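Local coordinates for serine protease MT3772 (Mycobacterium tuberculosis, PDB 3K6Y), which cleaves proteins as a serine protease and is probably required for the bacterium's resistance to oxidative and acid stress, at residues G62-I65 against R69-T72; V85-K90 against P111-P116; P116-A121 against G184-D189. All blocks are in the same frame, centred on the assembly; numbering follows the deposited sequence.

Interaction 1: residues G62-I65 against R69-T72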
ATOM      1  N   GLY A  62      15.759   5.573  11.728  1.00  8.76           N
ATOM      2  CA  GLY A  62      14.728   5.161  12.670  1.00  8.82           C
ATOM      3  C   GLY A  62      15.300   5.211  14.064  1.00  8.46           C
ATOM      4  O   GLY A  62      16.471   5.550  14.263  1.00  9.07           O
ATOM      5  N   PHE A  63      14.496   4.818  15.038  1.00  7.88           N
ATOM      6  CA  PHE A  63      15.019   4.776  16.396  1.00  8.16           C
ATOM      7  C   PHE A  63      14.310   3.684  17.183  1.00  7.82           C
ATOM      8  O   PHE A  63      13.168   3.319  16.886  1.00  8.24           O
ATOM      9  CB  PHE A  63      14.941   6.156  17.097  1.00  9.48           C
ATOM     10  CG  PHE A  63      13.554   6.722  17.156  1.00  8.96           C
ATOM     11  CD1 PHE A  63      12.773   6.611  18.307  1.00 10.02           C
ATOM     12  CD2 PHE A  63      13.002   7.368  16.043  1.00  9.81           C
ATOM     13  CE1 PHE A  63      11.476   7.113  18.341  1.00 10.71           C
ATOM     14  CE2 PHE A  63      11.718   7.866  16.068  1.00 10.37           C
ATOM     15  CZ  PHE A  63      10.947   7.754  17.220  1.00 10.96           C
ATOM     16  N   VAL A  64      15.008   3.174  18.190  1.00  8.48           N
ATOM     17  CA  VAL A  64      14.477   2.088  18.995  1.00  8.40           C
ATOM     18  C   VAL A  64      13.404   2.627  19.943  1.00  7.98           C
ATOM     19  O   VAL A  64      13.651   3.551  20.728  1.00  8.83           O
ATOM     20  CB  VAL A  64      15.592   1.390  19.774  1.00  8.25           C
ATOM     21  CG1 VAL A  64      15.032   0.206  20.536  1.00  9.28           C
ATOM     22  CG2 VAL A  64      16.704   0.936  18.839  1.00 10.26           C
ATOM     23  N   ILE A  65      12.205   2.046  19.861  1.00  8.16           N
ATOM     24  CA  ILE A  65      11.095   2.457  20.734  1.00  8.54           C
ATOM     25  C   ILE A  65      10.796   1.458  21.851  1.00  8.40           C
ATOM     26  O   ILE A  65      10.131   1.803  22.823  1.00  9.01           O
ATOM     27  CB  ILE A  65       9.814   2.733  19.924  1.00  8.71           C
ATOM     28  CG1 ILE A  65       9.465   1.573  18.971  1.00 10.04           C
ATOM     29  CG2 ILE A  65       9.948   4.069  19.196  1.00 10.12           C
ATOM     30  CD1 ILE A  65       8.059   1.633  18.392  1.00 10.73           C
ATOM     31  N   ARG A  69      12.200  -3.249  18.514  1.00  8.11           N
ATOM     32  CA  ARG A  69      11.181  -2.482  17.783  1.00  8.12           C
ATOM     33  C   ARG A  69      11.728  -1.115  17.423  1.00  8.17           C
ATOM     34  O   ARG A  69      12.246  -0.394  18.275  1.00  8.75           O
ATOM     35  CB  ARG A  69       9.900  -2.312  18.618  1.00  8.52           C
ATOM     36  CG  ARG A  69       9.102  -3.587  18.877  1.00  8.08           C
ATOM     37  CD  ARG A  69       8.446  -4.039  17.581  1.00  9.53           C
ATOM     38  NE  ARG A  69       7.583  -5.215  17.694  1.00  9.52           N
ATOM     39  CZ  ARG A  69       8.015  -6.467  17.626  1.00  9.13           C
ATOM     40  NH1 ARG A  69       9.324  -6.721  17.572  1.00  9.22           N
ATOM     41  NH2 ARG A  69       7.132  -7.456  17.648  1.00 10.04           N
ATOM     42  N   VAL A  70      11.618  -0.776  16.137  1.00  7.39           N
ATOM     43  CA  VAL A  70      12.146   0.470  15.605  1.00  7.81           C
ATOM     44  C   VAL A  70      11.004   1.264  14.948  1.00  7.67           C
ATOM     45  O   VAL A  70      10.200   0.695  14.194  1.00  9.35           O
ATOM     46  CB  VAL A  70      13.244   0.172  14.576  1.00  7.81           C
ATOM     47  CG1 VAL A  70      13.597   1.399  13.734  1.00  9.05           C
ATOM     48  CG2 VAL A  70      14.484  -0.311  15.292  1.00  9.55           C
ATOM     49  N   MET A  71      10.929   2.565  15.237  1.00  7.68           N
ATOM     50  CA  MET A  71       9.978   3.436  14.557  1.00  8.38           C
ATOM     51  C   MET A  71      10.722   4.209  13.448  1.00  8.76           C
ATOM     52  O   MET A  71      11.884   4.639  13.636  1.00  8.49           O
ATOM     53  CB  MET A  71       9.325   4.424  15.543  1.00  9.18           C
ATOM     54  CG  MET A  71       8.322   5.338  14.842  1.00 10.10           C
ATOM     55  SD  MET A  71       7.332   6.309  16.009  1.00 11.04           S
ATOM     56  CE  MET A  71       6.199   5.085  16.675  1.00 12.11           C
ATOM     57  N   THR A  72      10.027   4.411  12.328  1.00  8.63           N
ATOM     58  CA  THR A  72      10.505   5.256  11.243  1.00  9.04           C
ATOM     59  C   THR A  72       9.276   5.846  10.546  1.00  8.33           C
ATOM     60  O   THR A  72       8.150   5.628  11.002  1.00  9.23           O
ATOM     61  CB  THR A  72      11.410   4.460  10.263  1.00  9.75           C
ATOM     62  OG1 THR A  72      11.994   5.354   9.301  1.00  9.80           O
ATOM     63  CG2 THR A  72      10.666   3.340   9.525  1.00 10.73           C
TER

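Interaction 2: residues V85-K90 against P111-P116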
ATOM      1  N   VAL A  85      18.043  -2.816   8.954  1.00 10.94           N
ATOM      2  CA  VAL A  85      18.366  -1.833   9.970  1.00 10.98           C
ATOM      3  C   VAL A  85      19.859  -1.971  10.312  1.00 11.34           C
ATOM      4  O   VAL A  85      20.343  -3.080  10.512  1.00 12.81           O
ATOM      5  CB  VAL A  85      17.490  -2.099  11.226  1.00 11.17           C
ATOM      6  CG1 VAL A  85      18.028  -1.375  12.450  1.00 12.43           C
ATOM      7  CG2 VAL A  85      16.029  -1.727  10.917  1.00 11.95           C
ATOM      8  N   TYR A  86      20.566  -0.848  10.375  1.00 11.61           N
ATOM      9  CA  TYR A  86      21.990  -0.887  10.740  1.00 12.89           C
ATOM     10  C   TYR A  86      22.177  -0.229  12.085  1.00 14.26           C
ATOM     11  O   TYR A  86      21.758   0.911  12.283  1.00 14.40           O
ATOM     12  CB  TYR A  86      22.847  -0.160   9.713  1.00 14.75           C
ATOM     13  CG  TYR A  86      22.776  -0.808   8.369  1.00 15.34           C
ATOM     14  CD1 TYR A  86      21.726  -0.508   7.504  1.00 16.91           C
ATOM     15  CD2 TYR A  86      23.737  -1.727   7.958  1.00 16.61           C
ATOM     16  CE1 TYR A  86      21.618  -1.092   6.269  1.00 19.15           C
ATOM     17  CE2 TYR A  86      23.637  -2.323   6.681  1.00 19.23           C
ATOM     18  CZ  TYR A  86      22.560  -1.995   5.861  1.00 18.27           C
ATOM     19  OH  TYR A  86      22.420  -2.550   4.602  1.00 22.17           O
ATOM     20  N   ALA A  87      22.794  -0.968  13.007  1.00 14.74           N
ATOM     21  CA  ALA A  87      23.144  -0.420  14.316  1.00 17.38           C
ATOM     22  C   ALA A  87      24.570  -0.843  14.605  1.00 19.61           C
ATOM     23  O   ALA A  87      24.915  -2.002  14.408  1.00 19.94           O
ATOM     24  CB  ALA A  87      22.206  -0.957  15.390  1.00 18.66           C
ATOM     25  N   GLY A  88      25.388   0.090  15.082  1.00 22.64           N
ATOM     26  CA  GLY A  88      26.789  -0.212  15.372  1.00 24.83           C
ATOM     27  C   GLY A  88      27.511  -0.827  14.181  1.00 25.91           C
ATOM     28  O   GLY A  88      28.311  -1.754  14.347  1.00 27.47           O
ATOM     29  N   ASP A  89      27.202  -0.315  12.983  1.00 26.23           N
ATOM     30  CA  ASP A  89      27.814  -0.742  11.707  1.00 25.58           C
ATOM     31  C   ASP A  89      27.585  -2.224  11.362  1.00 24.82           C
ATOM     32  O   ASP A  89      28.409  -2.856  10.697  1.00 26.35           O
ATOM     33  CB  ASP A  89      29.309  -0.386  11.662  1.00 26.80           C
ATOM     34  N   LYS A  90      26.452  -2.759  11.814  1.00 21.62           N
ATOM     35  CA  LYS A  90      26.060  -4.152  11.598  1.00 19.37           C
ATOM     36  C   LYS A  90      24.628  -4.184  11.071  1.00 16.38           C
ATOM     37  O   LYS A  90      23.771  -3.448  11.587  1.00 15.27           O
ATOM     38  CB  LYS A  90      26.088  -4.891  12.920  1.00 19.98           C
ATOM     39  CG  LYS A  90      25.725  -6.347  12.865  1.00 23.11           C
ATOM     40  N   PRO A 111      14.575  -8.518  15.318  1.00 11.18           N
ATOM     41  CA  PRO A 111      15.078  -9.465  16.317  1.00 12.20           C
ATOM     42  C   PRO A 111      16.536  -9.268  16.676  1.00 12.73           C
ATOM     43  O   PRO A 111      17.374  -9.029  15.797  1.00 13.05           O
ATOM     44  CB  PRO A 111      14.887 -10.832  15.635  1.00 13.63           C
ATOM     45  CG  PRO A 111      13.757 -10.623  14.707  1.00 13.37           C
ATOM     46  CD  PRO A 111      13.868  -9.204  14.226  1.00 11.52           C
ATOM     47  N   HIS A 112      16.813  -9.365  17.981  1.00 12.81           N
ATOM     48  CA  HIS A 112      18.176  -9.344  18.525  1.00 14.77           C
ATOM     49  C   HIS A 112      18.915  -8.033  18.269  1.00 13.50           C
ATOM     50  O   HIS A 112      20.144  -7.998  18.161  1.00 15.04           O
ATOM     51  CB  HIS A 112      18.975 -10.558  18.031  1.00 17.32           C
ATOM     52  CG  HIS A 112      18.244 -11.855  18.193  1.00 22.22           C
ATOM     53  ND1 HIS A 112      17.884 -12.650  17.126  1.00 26.46           N
ATOM     54  CD2 HIS A 112      17.736 -12.452  19.296  1.00 24.95           C
ATOM     55  CE1 HIS A 112      17.222 -13.705  17.571  1.00 26.56           C
ATOM     56  NE2 HIS A 112      17.121 -13.610  18.886  1.00 27.70           N
ATOM     57  N   LEU A 113      18.177  -6.928  18.244  1.00 12.90           N
ATOM     58  CA  LEU A 113      18.756  -5.613  18.033  1.00 12.83           C
ATOM     59  C   LEU A 113      19.358  -5.139  19.373  1.00 12.89           C
ATOM     60  O   LEU A 113      18.637  -4.992  20.349  1.00 12.86           O
ATOM     61  CB  LEU A 113      17.664  -4.668  17.566  1.00 12.79           C
ATOM     62  CG  LEU A 113      18.107  -3.232  17.317  1.00 12.69           C
ATOM     63  CD1 LEU A 113      19.180  -3.158  16.239  1.00 14.84           C
ATOM     64  CD2 LEU A 113      16.869  -2.446  16.951  1.00 13.41           C
ATOM     65  N   PRO A 114      20.683  -4.912  19.437  1.00 13.16           N
ATOM     66  CA  PRO A 114      21.264  -4.591  20.755  1.00 12.78           C
ATOM     67  C   PRO A 114      20.871  -3.303  21.484  1.00 12.52           C
ATOM     68  O   PRO A 114      20.724  -3.339  22.689  1.00 13.62           O
ATOM     69  CB  PRO A 114      22.786  -4.635  20.502  1.00 14.49           C
ATOM     70  CG  PRO A 114      22.922  -5.521  19.313  1.00 14.37           C
ATOM     71  CD  PRO A 114      21.731  -5.150  18.431  1.00 13.66           C
ATOM     72  N   PRO A 115      20.754  -2.153  20.795  1.00 12.49           N
ATOM     73  CA  PRO A 115      20.581  -0.929  21.582  1.00 12.81           C
ATOM     74  C   PRO A 115      19.260  -0.794  22.329  1.00 12.34           C
ATOM     75  O   PRO A 115      18.239  -1.348  21.914  1.00 12.14           O
ATOM     76  CB  PRO A 115      20.736   0.190  20.560  1.00 13.17           C
ATOM     77  CG  PRO A 115      20.488  -0.438  19.255  1.00 13.93           C
ATOM     78  CD  PRO A 115      20.942  -1.860  19.365  1.00 12.59           C
ATOM     79  N   PRO A 116      19.270   0.001  23.410  1.00 11.99           N
ATOM     80  CA  PRO A 116      18.083   0.153  24.220  1.00 11.77           C
ATOM     81  C   PRO A 116      17.100   1.151  23.606  1.00 10.67           C
ATOM     82  O   PRO A 116      17.462   1.941  22.729  1.00 10.95           O
ATOM     83  CB  PRO A 116      18.652   0.722  25.533  1.00 13.31           C
ATOM     84  CG  PRO A 116      19.789   1.591  25.064  1.00 13.25           C
ATOM     85  CD  PRO A 116      20.409   0.770  23.960  1.00 12.96           C
TER

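Interaction 3: residues P116-A121 against G184-D189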
ATOM      1  N   PRO A 116      19.270   0.001  23.410  1.00 11.99           N
ATOM      2  CA  PRO A 116      18.083   0.153  24.220  1.00 11.77           C
ATOM      3  C   PRO A 116      17.100   1.151  23.606  1.00 10.67           C
ATOM      4  O   PRO A 116      17.462   1.941  22.729  1.00 10.95           O
ATOM      5  CB  PRO A 116      18.652   0.722  25.533  1.00 13.31           C
ATOM      6  CG  PRO A 116      19.789   1.591  25.064  1.00 13.25           C
ATOM      7  CD  PRO A 116      20.409   0.770  23.960  1.00 12.96           C
ATOM      8  N   PRO A 117      15.852   1.140  24.086  1.00 10.01           N
ATOM      9  CA  PRO A 117      14.883   2.088  23.582  1.00 10.16           C
ATOM     10  C   PRO A 117      15.100   3.492  24.090  1.00 10.45           C
ATOM     11  O   PRO A 117      15.715   3.715  25.151  1.00 11.54           O
ATOM     12  CB  PRO A 117      13.550   1.567  24.125  1.00 10.38           C
ATOM     13  CG  PRO A 117      13.897   0.737  25.335  1.00 12.51           C
ATOM     14  CD  PRO A 117      15.281   0.195  25.068  1.00 10.89           C
ATOM     15  N   LEU A 118      14.538   4.424  23.337  1.00 10.88           N
ATOM     16  CA  LEU A 118      14.377   5.808  23.764  1.00 11.18           C
ATOM     17  C   LEU A 118      12.972   6.001  24.279  1.00 11.77           C
ATOM     18  O   LEU A 118      12.067   5.297  23.851  1.00 12.75           O
ATOM     19  CB  LEU A 118      14.616   6.769  22.596  1.00 11.16           C
ATOM     20  CG  LEU A 118      15.990   6.611  21.935  1.00 12.24           C
ATOM     21  CD1 LEU A 118      16.114   7.597  20.802  1.00 13.20           C
ATOM     22  CD2 LEU A 118      17.127   6.806  22.929  1.00 13.62           C
ATOM     23  N   VAL A 119      12.783   6.962  25.179  1.00 12.72           N
ATOM     24  CA  VAL A 119      11.463   7.237  25.731  1.00 14.27           C
ATOM     25  C   VAL A 119      10.903   8.472  25.062  1.00 14.26           C
ATOM     26  O   VAL A 119      11.647   9.432  24.808  1.00 14.02           O
ATOM     27  CB  VAL A 119      11.532   7.470  27.276  1.00 15.85           C
ATOM     28  CG1 VAL A 119      10.144   7.443  27.900  1.00 19.79           C
ATOM     29  CG2 VAL A 119      12.377   6.414  27.928  1.00 19.08           C
ATOM     30  N   PHE A 120       9.607   8.431  24.761  1.00 14.17           N
ATOM     31  CA  PHE A 120       8.888   9.616  24.298  1.00 15.55           C
ATOM     32  C   PHE A 120       8.716  10.592  25.443  1.00 16.82           C
ATOM     33  O   PHE A 120       8.357  10.200  26.567  1.00 17.12           O
ATOM     34  CB  PHE A 120       7.520   9.236  23.707  1.00 15.60           C
ATOM     35  CG  PHE A 120       7.622   8.599  22.357  1.00 14.76           C
ATOM     36  CD1 PHE A 120       7.396   7.231  22.202  1.00 14.36           C
ATOM     37  CD2 PHE A 120       7.959   9.367  21.233  1.00 14.72           C
ATOM     38  CE1 PHE A 120       7.515   6.617  20.971  1.00 15.07           C
ATOM     39  CE2 PHE A 120       8.072   8.754  19.984  1.00 13.72           C
ATOM     40  CZ  PHE A 120       7.835   7.389  19.850  1.00 13.79           C
ATOM     41  N   ALA A 121       8.994  11.860  25.173  1.00 17.74           N
ATOM     42  CA  ALA A 121       8.783  12.928  26.159  1.00 19.95           C
ATOM     43  C   ALA A 121       7.317  13.039  26.540  1.00 21.77           C
ATOM     44  O   ALA A 121       6.444  12.982  25.681  1.00 21.47           O
ATOM     45  CB  ALA A 121       9.279  14.252  25.625  1.00 19.99           C
ATOM     46  N   GLY A 184      12.541   9.944   9.539  1.00  9.98           N
ATOM     47  CA  GLY A 184      12.337   8.798  10.417  1.00 10.69           C
ATOM     48  C   GLY A 184      13.107   8.912  11.711  1.00 10.91           C
ATOM     49  O   GLY A 184      12.861   8.155  12.652  1.00 11.71           O
ATOM     50  N   GLY A 185      14.044   9.858  11.765  1.00 10.76           N
ATOM     51  CA  GLY A 185      14.862  10.015  12.950  1.00 11.93           C
ATOM     52  C   GLY A 185      14.130  10.785  14.019  1.00 11.03           C
ATOM     53  O   GLY A 185      13.143  11.489  13.767  1.00 11.86           O
ATOM     54  N   PRO A 186      14.632  10.681  15.237  1.00 10.31           N
ATOM     55  CA  PRO A 186      14.008  11.414  16.314  1.00 10.68           C
ATOM     56  C   PRO A 186      14.457  12.879  16.391  1.00 11.00           C
ATOM     57  O   PRO A 186      15.607  13.192  16.122  1.00 11.90           O
ATOM     58  CB  PRO A 186      14.500  10.656  17.560  1.00 11.09           C
ATOM     59  CG  PRO A 186      15.874  10.201  17.165  1.00 11.17           C
ATOM     60  CD  PRO A 186      15.802   9.912  15.689  1.00 10.25           C
ATOM     61  N   LEU A 187      13.533  13.739  16.801  1.00 10.97           N
ATOM     62  CA  LEU A 187      13.880  15.044  17.344  1.00 11.75           C
ATOM     63  C   LEU A 187      13.970  14.854  18.841  1.00 11.88           C
ATOM     64  O   LEU A 187      12.994  14.428  19.471  1.00 12.92           O
ATOM     65  CB  LEU A 187      12.769  16.031  17.030  1.00 12.41           C
ATOM     66  CG  LEU A 187      13.029  17.457  17.527  1.00 12.64           C
ATOM     67  CD1 LEU A 187      14.092  18.126  16.640  1.00 14.38           C
ATOM     68  CD2 LEU A 187      11.751  18.281  17.542  1.00 14.92           C
ATOM     69  N   ILE A 188      15.144  15.114  19.392  1.00 12.50           N
ATOM     70  CA  ILE A 188      15.301  14.919  20.832  1.00 13.79           C
ATOM     71  C   ILE A 188      15.438  16.227  21.569  1.00 14.75           C
ATOM     72  O   ILE A 188      15.909  17.232  21.030  1.00 15.20           O
ATOM     73  CB  ILE A 188      16.472  13.989  21.192  1.00 14.71           C
ATOM     74  CG1 ILE A 188      17.806  14.532  20.683  1.00 15.05           C
ATOM     75  CG2 ILE A 188      16.210  12.561  20.693  1.00 16.03           C
ATOM     76  CD1 ILE A 188      19.022  14.080  21.524  1.00 17.66           C
ATOM     77  N   ASP A 189      15.004  16.200  22.822  1.00 14.89           N
ATOM     78  CA  ASP A 189      15.267  17.305  23.738  1.00 17.05           C
ATOM     79  C   ASP A 189      16.610  17.077  24.427  1.00 17.46           C
ATOM     80  O   ASP A 189      17.283  16.075  24.206  1.00 16.65           O
ATOM     81  CB  ASP A 189      14.109  17.514  24.726  1.00 17.98           C
ATOM     82  CG  ASP A 189      13.900  16.351  25.688  1.00 19.31           C
ATOM     83  OD1 ASP A 189      12.782  16.291  26.250  1.00 23.62           O
ATOM     84  OD2 ASP A 189      14.819  15.533  25.927  1.00 18.37           O
TER

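Interaction 1: residues G62-I65 against R69-T72
The sulfur of Met71 lies obliquely beside the ring of Phe63, a Met-aromatic contact with SD 5.1 Å from the ring centroid and 55° off the ring normal. Both side chains leave the same face of the sheet from a hydrogen-bonded antiparallel pair and run side by side. Met71 CB stands over one face of the Phe63 ring, displaced toward its rim, 4.1 Å from Phe63 CZ. Phe63 reaches this position because its CG sits between the backbone N and the carbonyl carbon (chi1 57°), which brings the end of the ring closer to Met71. Ile65 also crosses Met71 at about a right angle, with Ile65 CG2 3.7 Å from Met71 CB.

Residues 62-65 and 69-72 form the end of a beta hairpin in the first of two six-stranded barrels of this chymotrypsin-like fold. Phe63 N donates to Met71 O at 3.0 Å and Met71 N returns a bond to Phe63 O at 2.9 Å, both lying in the carbonyl plane. Where the chain turns a corner at Ile65, the bond from Ile65 N to Arg69 O remains short, 2.9 Å, but the donor is tilted 28° from the carbonyl plane. On the opposite face, Val64 and Val70 form a non-hydrogen-bonded pair; their CG2 methyls come within 4.4 Å of each other, and both side chains touch Leu113. Val197 of strand 194-201 touches both Phe63 and Met71, carrying their apolar cluster to the second barrel. Ile224 O holds Arg69 NE. Thr72, its OG1 bonded to Thr61 O, has its side chain about 6 Å from that of Ser183, the predicted catalytic serine, without touching it.

Interaction 2: residues V85-K90 against P111-P116
The nearest CA atoms, those of Ala87 and Pro115, are 7.7 Å apart, so side chains alone bridge the gap. Residues 85-87 are the end of a strand that reverses through a type I' turn from Ala87 to Lys90. That turn is closed by reciprocal backbone bonds, Ala87 N to Lys90 O at 3.0 Å and Lys90 N to Ala87 O at 3.1 Å. Against the strand end at Val85 and Ala87 lies the irregular, proline-rich loop 111-116.

Leu113 makes the main contact: its CD1 methyl meets Ala87 CB at 3.8 Å and Val85 CG1 at 4.3 Å. Its CG lies opposite the backbone N (chi1 179°), and with chi2 at 60° the branch carrying CD1 swings toward the strand. The contact thus joins strand 82-87 of the first barrel to the connection that leaves strand 105-109 for the second barrel. Phe92 and Val64 also pack on Leu113, placing its side chain among apolar groups of that barrel. Both carboxylate oxygens of Asp68 help fix the loop, OD1 accepting from Leu113 N and OD2 from His112 N. Farther along, the ring of Pro115 brings CG to 4.3 Å from Ala87 CB.

Interaction 3: residues P116-A121 against G184-D189
Leu118 and Pro186 meet through the end of one branch and the CG carbon of a proline ring, with Leu118 CD1 4.5 Å from Pro186 CG. Even this more enclosed part of the contact is modest: the two segments bury 94 Å² in all, and the CA atoms of Leu118 and Pro186 are 9.3 Å apart. The Leu118 side chain spans much of that gap because its outer torsion is fully extended (chi2 180°), carrying CD1 away from its own backbone. Its tighter setting comes from a third element, since Val194 of strand 194-201 touches both Leu118 and Pro186. Phe63 also packs on Pro186, so the proline ring is buried between parts of both barrels.

The second touch, at Ala121 and Asp189, is the more solvent-open side: both residues are partly exposed, whereas Pro186 is buried. It is not longer in distance, the CA atoms being 8.2 Å apart. Ala121 CB approaches Asp189 OD1 at 4.1 Å, which is van der Waals proximity of a methyl to a carboxylate oxygen. The other oxygen has the polar anchor: Asp189 OD2 accepts a hydrogen bond from Gln193 N and a weak one from Asn191 N, tying the carboxylate to the turn before strand 194-201. The CB of Asp189 points toward 116-121, and with CG between the backbone N and the carbonyl carbon (chi1 65°) OD1 comes to Ala121 CB.

The touching parts of the segments run 54° apart, and no regular pairing joins them. Their common neighbour is strand 194-201, whose Val194 is bonded through its backbone to Val119 and Ala121. Residues 184-189 directly follow Ser183 and include strand 186-188 of the second barrel. The arrangement is that of the two-barrel, chymotrypsin-like fold: here the connection between the barrels passes the segment that follows the predicted active-site serine.

Along the chain the three contacts close in series, from the hairpin of interaction 1 through interaction 2 to interaction 3. Interactions 1 and 2 have centres about 11 Å apart and reach the same barrel sheet; Val70 CG2 meets Leu113 CD2 at 3.6 Å. Interaction 3 lies about 9 Å from interaction 1, centre to centre, and a probable hydrogen bond joins Val64 O to Leu118 N at 2.9 Å. Interactions 2 and 3, about 16 Å apart, share Pro116. The connection 111-121 therefore runs from the first barrel past the hairpin to the second, linking the two barrels whose interface, in this family, holds the catalytic triad.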